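Local coordinates for protein oxidized polyvinyl alcohol hydrolase (Pseudomonas sp. VM15C, PDB 3WWC) that hydrolyses beta-diketones such as 4,6-nonanedione and, in the second step of polyvinyl alcohol degradation, oxidized polyvinyl alcohol, at residues N122-N127 with E146-S151; C297-G302 with P306-Q311. The protein carries 1 engineered substitution. One frame throughout, in Å; residues are numbered along the deposited sequence.

Contact 1. Residues N122-N127 with E146-S151; sequences NGWNWN and EGPDSS. With BUA (butanoic acid), chain D.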
loop_
_atom_site.group_PDB
_atom_site.type_symbol
_atom_site.label_atom_id
_atom_site.label_comp_id
_atom_site.label_asym_id
_atom_site.label_seq_id
_atom_site.Cartn_x
_atom_site.Cartn_y
_atom_site.Cartn_z
ATOM N N ASN A 122 0.805 -19.419 8.227
ATOM C CA ASN A 122 2.265 -19.350 8.164
ATOM C C ASN A 122 2.903 -18.145 8.798
ATOM O O ASN A 122 3.962 -17.700 8.367
ATOM C CB ASN A 122 2.732 -19.492 6.709
ATOM C CG ASN A 122 2.287 -20.810 6.117
ATOM O OD1 ASN A 122 2.633 -21.876 6.667
ATOM N ND2 ASN A 122 1.480 -20.772 5.036
ATOM N N GLY A 123 2.261 -17.630 9.839
ATOM C CA GLY A 123 2.819 -16.484 10.533
ATOM C C GLY A 123 2.325 -15.135 10.054
ATOM O O GLY A 123 2.723 -14.134 10.615
ATOM N N TRP A 124 1.460 -15.115 9.048
ATOM C CA TRP A 124 0.897 -13.869 8.514
ATOM C C TRP A 124 -0.422 -13.534 9.147
ATOM O O TRP A 124 -1.252 -14.418 9.439
ATOM C CB TRP A 124 0.731 -13.987 6.977
ATOM C CG TRP A 124 2.061 -14.137 6.313
ATOM C CD1 TRP A 124 2.627 -15.296 5.843
ATOM C CD2 TRP A 124 3.034 -13.118 6.150
ATOM N NE1 TRP A 124 3.891 -15.041 5.400
ATOM C CE2 TRP A 124 4.167 -13.711 5.575
ATOM C CE3 TRP A 124 3.056 -11.760 6.457
ATOM C CZ2 TRP A 124 5.310 -12.992 5.288
ATOM C CZ3 TRP A 124 4.199 -11.033 6.183
ATOM C CH2 TRP A 124 5.309 -11.651 5.605
ATOM N N ASN A 125 -0.665 -12.247 9.343
ATOM C CA ASN A 125 -1.890 -11.841 9.974
ATOM C C ASN A 125 -3.169 -12.010 9.165
ATOM O O ASN A 125 -4.210 -12.490 9.681
ATOM C CB ASN A 125 -1.820 -10.366 10.410
ATOM C CG ASN A 125 -3.043 -9.968 11.231
ATOM O OD1 ASN A 125 -3.178 -10.428 12.361
ATOM N ND2 ASN A 125 -3.930 -9.154 10.674
ATOM N N TRP A 126 -3.097 -11.633 7.895
ATOM C CA TRP A 126 -4.273 -11.543 7.026
ATOM C C TRP A 126 -3.938 -12.129 5.656
ATOM O O TRP A 126 -2.902 -11.858 5.090
ATOM C CB TRP A 126 -4.636 -10.054 6.967
ATOM C CG TRP A 126 -6.058 -9.834 6.583
ATOM C CD1 TRP A 126 -6.512 -9.180 5.487
ATOM C CD2 TRP A 126 -7.209 -10.337 7.267
ATOM N NE1 TRP A 126 -7.891 -9.259 5.428
ATOM C CE2 TRP A 126 -8.333 -9.960 6.517
ATOM C CE3 TRP A 126 -7.392 -11.065 8.448
ATOM C CZ2 TRP A 126 -9.636 -10.290 6.898
ATOM C CZ3 TRP A 126 -8.704 -11.397 8.834
ATOM C CH2 TRP A 126 -9.797 -11.007 8.056
ATOM N N ASN A 127 -4.821 -12.948 5.129
ATOM C CA ASN A 127 -4.522 -13.701 3.901
ATOM C C ASN A 127 -4.399 -13.010 2.528
ATOM O O ASN A 127 -3.740 -13.556 1.663
ATOM C CB ASN A 127 -5.556 -14.835 3.763
ATOM C CG ASN A 127 -4.995 -16.067 3.093
ATOM O OD1 ASN A 127 -3.850 -16.436 3.291
ATOM N ND2 ASN A 127 -5.842 -16.728 2.308
ATOM N N GLU A 146 10.956 -9.301 4.958
ATOM C CA GLU A 146 9.905 -8.578 4.232
ATOM C C GLU A 146 8.775 -9.469 3.812
ATOM O O GLU A 146 7.633 -9.014 3.692
ATOM C CB GLU A 146 10.501 -7.888 2.995
ATOM C CG GLU A 146 10.998 -8.864 1.939
ATOM C CD GLU A 146 11.683 -8.163 0.761
ATOM O OE1 GLU A 146 11.218 -7.086 0.358
ATOM O OE2 GLU A 146 12.696 -8.692 0.230
ATOM N N GLY A 147 9.050 -10.748 3.598
ATOM C CA GLY A 147 7.973 -11.628 3.129
ATOM C C GLY A 147 7.941 -11.766 1.616
ATOM O O GLY A 147 8.469 -10.921 0.911
ATOM N N PRO A 148 7.218 -12.757 1.095
ATOM C CA PRO A 148 7.195 -12.983 -0.345
ATOM C C PRO A 148 6.426 -12.046 -1.244
ATOM O O PRO A 148 6.655 -12.077 -2.430
ATOM C CB PRO A 148 6.750 -14.452 -0.483
ATOM C CG PRO A 148 6.085 -14.785 0.819
ATOM C CD PRO A 148 6.561 -13.820 1.877
ATOM N N ASP A 149 5.527 -11.218 -0.704
ATOM C CA ASP A 149 4.883 -10.286 -1.590
ATOM C C ASP A 149 5.809 -9.088 -1.828
ATOM O O ASP A 149 5.955 -8.657 -2.980
ATOM C CB ASP A 149 3.536 -9.788 -0.989
ATOM C CG ASP A 149 2.362 -10.607 -1.475
ATOM O OD1 ASP A 149 2.449 -11.212 -2.564
ATOM O OD2 ASP A 149 1.321 -10.643 -0.788
ATOM N N SER A 150 6.401 -8.539 -0.758
ATOM C CA SER A 150 7.297 -7.404 -0.926
ATOM C C SER A 150 8.403 -7.739 -1.924
ATOM O O SER A 150 8.727 -6.922 -2.804
ATOM C CB SER A 150 7.852 -6.990 0.452
ATOM O OG SER A 150 8.780 -5.913 0.345
ATOM N N SER A 151 9.007 -8.928 -1.793
ATOM C CA SER A 151 10.077 -9.287 -2.748
ATOM C C SER A 151 9.552 -9.591 -4.148
ATOM O O SER A 151 10.200 -9.261 -5.147
ATOM C CB SER A 151 10.904 -10.463 -2.214
ATOM O OG SER A 151 10.096 -11.600 -1.954
HETATM C C1 BUA D . -7.265 -6.067 9.192
HETATM C C2 BUA D . -6.887 -7.210 10.137
HETATM C C3 BUA D . -8.141 -7.700 10.867
HETATM C C4 BUA D . -7.773 -8.887 11.758
HETATM O O1 BUA D . -6.564 -9.049 12.027
HETATM O O2 BUA D . -8.713 -9.613 12.149
#
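The indole of Trp124 meets Gly147 with its edge: CH2, on the six-membered ring, lies 3.6 Å from Gly147 CA, close to the ring plane. Its neighbour CZ2 touches Pro148 CD obliquely at 3.7 Å, while Trp142 from the same loop stacks on the indole. The carbonyl O of Glu146 is 4.0 Å from CH2. With CG anti to the carbonyl carbon of its own residue (chi1 -64°), Trp124 extends toward the helix start. Gly147 suits this edge contact, since a bare CA lets the ring come close, and its positive phi of 94° is one that glycine readily adopts.

In this alpha/beta-hydrolase fold, the long loop after strand 96-100 thus packs against the beginning of helix 148-160. Gly147 is the N-cap residue, and Pro148 follows in the first turn, where no backbone N-H is needed for the helix pattern. Ser150 OG donates to Glu146 OE1 at 2.7 Å, on the anti side of the carboxylate, whose OE2 is salt-bridged to Arg190.

The next two loop residues, Asn125 and Trp126, line a pocket that holds butanoic acid. Asn125 ND2 donates to O1 of the ligand (3.0 Å, N-H...O angle 159°), and its OD1 is bonded to Arg234. The Trp126 ring lies with one face beneath the ligand chain, C2 being 4.1 Å above the plane toward the rim, while NE1 is hydrogen-bonded to Ser71.

Contact 2. Residues C297-G302 with P306-Q311; sequences CSSTHG and PQLNTQ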
loop_
_atom_site.group_PDB
_atom_site.type_symbol
_atom_site.label_atom_id
_atom_site.label_comp_id
_atom_site.label_asym_id
_atom_site.label_seq_id
_atom_site.Cartn_x
_atom_site.Cartn_y
_atom_site.Cartn_z
ATOM N N CYS A 297 -3.904 12.859 3.765
ATOM C CA CYS A 297 -5.137 13.194 3.091
ATOM C C CYS A 297 -6.345 12.592 3.793
ATOM O O CYS A 297 -6.317 11.428 4.150
ATOM C CB CYS A 297 -5.163 12.617 1.671
ATOM S SG CYS A 297 -4.214 13.560 0.459
ATOM N N SER A 298 -7.395 13.406 3.967
ATOM C CA SER A 298 -8.628 12.944 4.580
ATOM C C SER A 298 -9.791 13.097 3.627
ATOM O O SER A 298 -9.884 14.093 2.877
ATOM C CB SER A 298 -8.965 13.769 5.832
ATOM O OG SER A 298 -7.939 13.654 6.802
ATOM N N SER A 299 -10.661 12.101 3.615
ATOM C CA SER A 299 -11.885 12.179 2.834
ATOM C C SER A 299 -13.046 11.641 3.703
ATOM O O SER A 299 -12.882 11.398 4.896
ATOM C CB SER A 299 -11.804 11.427 1.502
ATOM O OG SER A 299 -12.955 11.766 0.700
ATOM N N THR A 300 -14.211 11.418 3.097
ATOM C CA THR A 300 -15.362 11.013 3.901
ATOM C C THR A 300 -16.084 9.851 3.320
ATOM O O THR A 300 -17.260 9.606 3.646
ATOM C CB THR A 300 -16.361 12.182 3.965
ATOM O OG1 THR A 300 -16.653 12.592 2.617
ATOM C CG2 THR A 300 -15.777 13.361 4.730
ATOM N N HIS A 301 -15.417 9.116 2.461
ATOM C CA HIS A 301 -16.037 8.004 1.778
ATOM C C HIS A 301 -16.052 6.667 2.510
ATOM O O HIS A 301 -16.639 5.699 1.995
ATOM C CB HIS A 301 -15.323 7.795 0.464
ATOM C CG HIS A 301 -13.894 7.374 0.636
ATOM N ND1 HIS A 301 -12.931 8.229 1.127
ATOM C CD2 HIS A 301 -13.292 6.180 0.481
ATOM C CE1 HIS A 301 -11.790 7.574 1.273
ATOM N NE2 HIS A 301 -11.988 6.324 0.898
ATOM N N GLY A 302 -15.347 6.579 3.639
ATOM C CA GLY A 302 -15.326 5.344 4.400
ATOM C C GLY A 302 -14.165 4.422 4.125
ATOM O O GLY A 302 -12.994 4.858 3.954
ATOM N N PRO A 306 -11.360 5.636 -2.793
ATOM C CA PRO A 306 -11.888 7.018 -2.806
ATOM C C PRO A 306 -13.056 7.071 -3.789
ATOM O O PRO A 306 -12.915 6.697 -4.958
ATOM C CB PRO A 306 -10.677 7.821 -3.277
ATOM C CG PRO A 306 -9.580 7.152 -2.391
ATOM C CD PRO A 306 -9.890 5.640 -2.628
ATOM N N GLN A 307 -14.203 7.553 -3.285
ATOM C CA GLN A 307 -15.434 7.544 -4.054
ATOM C C GLN A 307 -15.815 8.853 -4.690
ATOM O O GLN A 307 -16.483 8.853 -5.746
ATOM C CB GLN A 307 -16.592 7.116 -3.147
ATOM C CG GLN A 307 -16.463 5.677 -2.630
ATOM C CD GLN A 307 -16.626 4.653 -3.723
ATOM O OE1 GLN A 307 -15.676 3.926 -4.064
ATOM N NE2 GLN A 307 -17.813 4.575 -4.297
ATOM N N LEU A 308 -15.435 9.939 -4.048
ATOM C CA LEU A 308 -15.740 11.253 -4.598
ATOM C C LEU A 308 -14.692 11.621 -5.670
ATOM O O LEU A 308 -13.484 11.670 -5.382
ATOM C CB LEU A 308 -15.731 12.312 -3.484
ATOM C CG LEU A 308 -16.696 12.039 -2.337
ATOM C CD1 LEU A 308 -16.318 12.974 -1.140
ATOM C CD2 LEU A 308 -18.145 12.212 -2.832
ATOM N N ASN A 309 -15.148 11.923 -6.886
ATOM C CA ASN A 309 -14.225 12.306 -7.981
ATOM C C ASN A 309 -13.070 11.340 -8.042
ATOM O O ASN A 309 -11.904 11.729 -8.062
ATOM C CB ASN A 309 -13.740 13.745 -7.752
ATOM C CG ASN A 309 -14.892 14.730 -7.717
ATOM O OD1 ASN A 309 -15.715 14.715 -8.635
ATOM N ND2 ASN A 309 -14.954 15.583 -6.709
ATOM N N THR A 310 -13.418 10.066 -8.119
ATOM C CA THR A 310 -12.424 8.996 -8.095
ATOM C C THR A 310 -11.285 9.143 -9.064
ATOM O O THR A 310 -10.129 9.065 -8.661
ATOM C CB THR A 310 -13.092 7.652 -8.336
ATOM O OG1 THR A 310 -14.063 7.437 -7.309
ATOM C CG2 THR A 310 -12.037 6.497 -8.281
ATOM N N GLN A 311 -11.569 9.335 -10.344
ATOM C CA GLN A 311 -10.467 9.458 -11.295
ATOM C C GLN A 311 -9.715 10.763 -11.121
ATOM O O GLN A 311 -8.492 10.791 -11.325
ATOM C CB GLN A 311 -10.974 9.296 -12.746
ATOM C CG GLN A 311 -11.444 7.890 -13.070
ATOM C CD GLN A 311 -10.294 6.880 -12.877
ATOM O OE1 GLN A 311 -9.152 7.127 -13.255
ATOM N NE2 GLN A 311 -10.597 5.783 -12.221
HETATM O O HOH W 1 -13.777 9.931 -1.543
#
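The loop leaving strand 292-298, the last parallel strand of the central sheet, folds back so that His301 lies against Pro306, just before helix 310-322. The touch is a CH-pi contact: Pro306 CA sits over one face of the imidazole, 3.8 Å from the ring centroid and 16° off its normal. The C-H of an alpha carbon between two peptide groups is somewhat polarised and so suits a pi face. A chi1 of 65° places His301 CG between its backbone N and carbonyl carbon, turning the ring toward proline, while His301 CB packs on Gln307 CB at 3.9 Å.

In alpha/beta hydrolases this post-strand loop usually carries the histidine of the catalytic triad. Here it holds His303, which lines the butanoic acid pocket, between the two segments of the contact; His301 itself lies about 10 Å, side chain to side chain, from Ala177, the engineered position of the probable nucleophile.

Farther out, Leu308 crosses Thr300 at a slant, its CD1 3.8 Å from Thr300 OG1 and 4.0 Å from Ser299 OG. No direct hydrogen bond joins the segments, but a water donates to Ser299 OG at 3.0 Å and accepts from Leu308 N at 3.0 Å. Ser299 suits this place because its small hydroxyl serves two partners, bonding also to Gly341 O. Thr310 OG1 donates to Pro306 O (2.7 Å), tying the first turn of helix 310-322 to the bend before it; Cys297, in strand 292-298, is disulfide-bonded to Cys344.

How the contacts relate
Contact 1 closes before contact 2 opens along the chain, and the two lie on opposite sides of its centre, 28 Å between centres and about 15 Å between nearest atoms, without touching. Contact 1 sets the loop that follows strand 96-100 against the start of helix 148-160; contact 2 closes the loop between strand 292-298 and helix 310-322; both sit beside the central mixed sheet. Between them in sequence comes strand 170-176, which leads to engineered Ala177 and helix 178-189. Trp126 and His303, the latter within the connection of contact 2, line one butanoic acid pocket together, and Asn125 and Trp126 line the second.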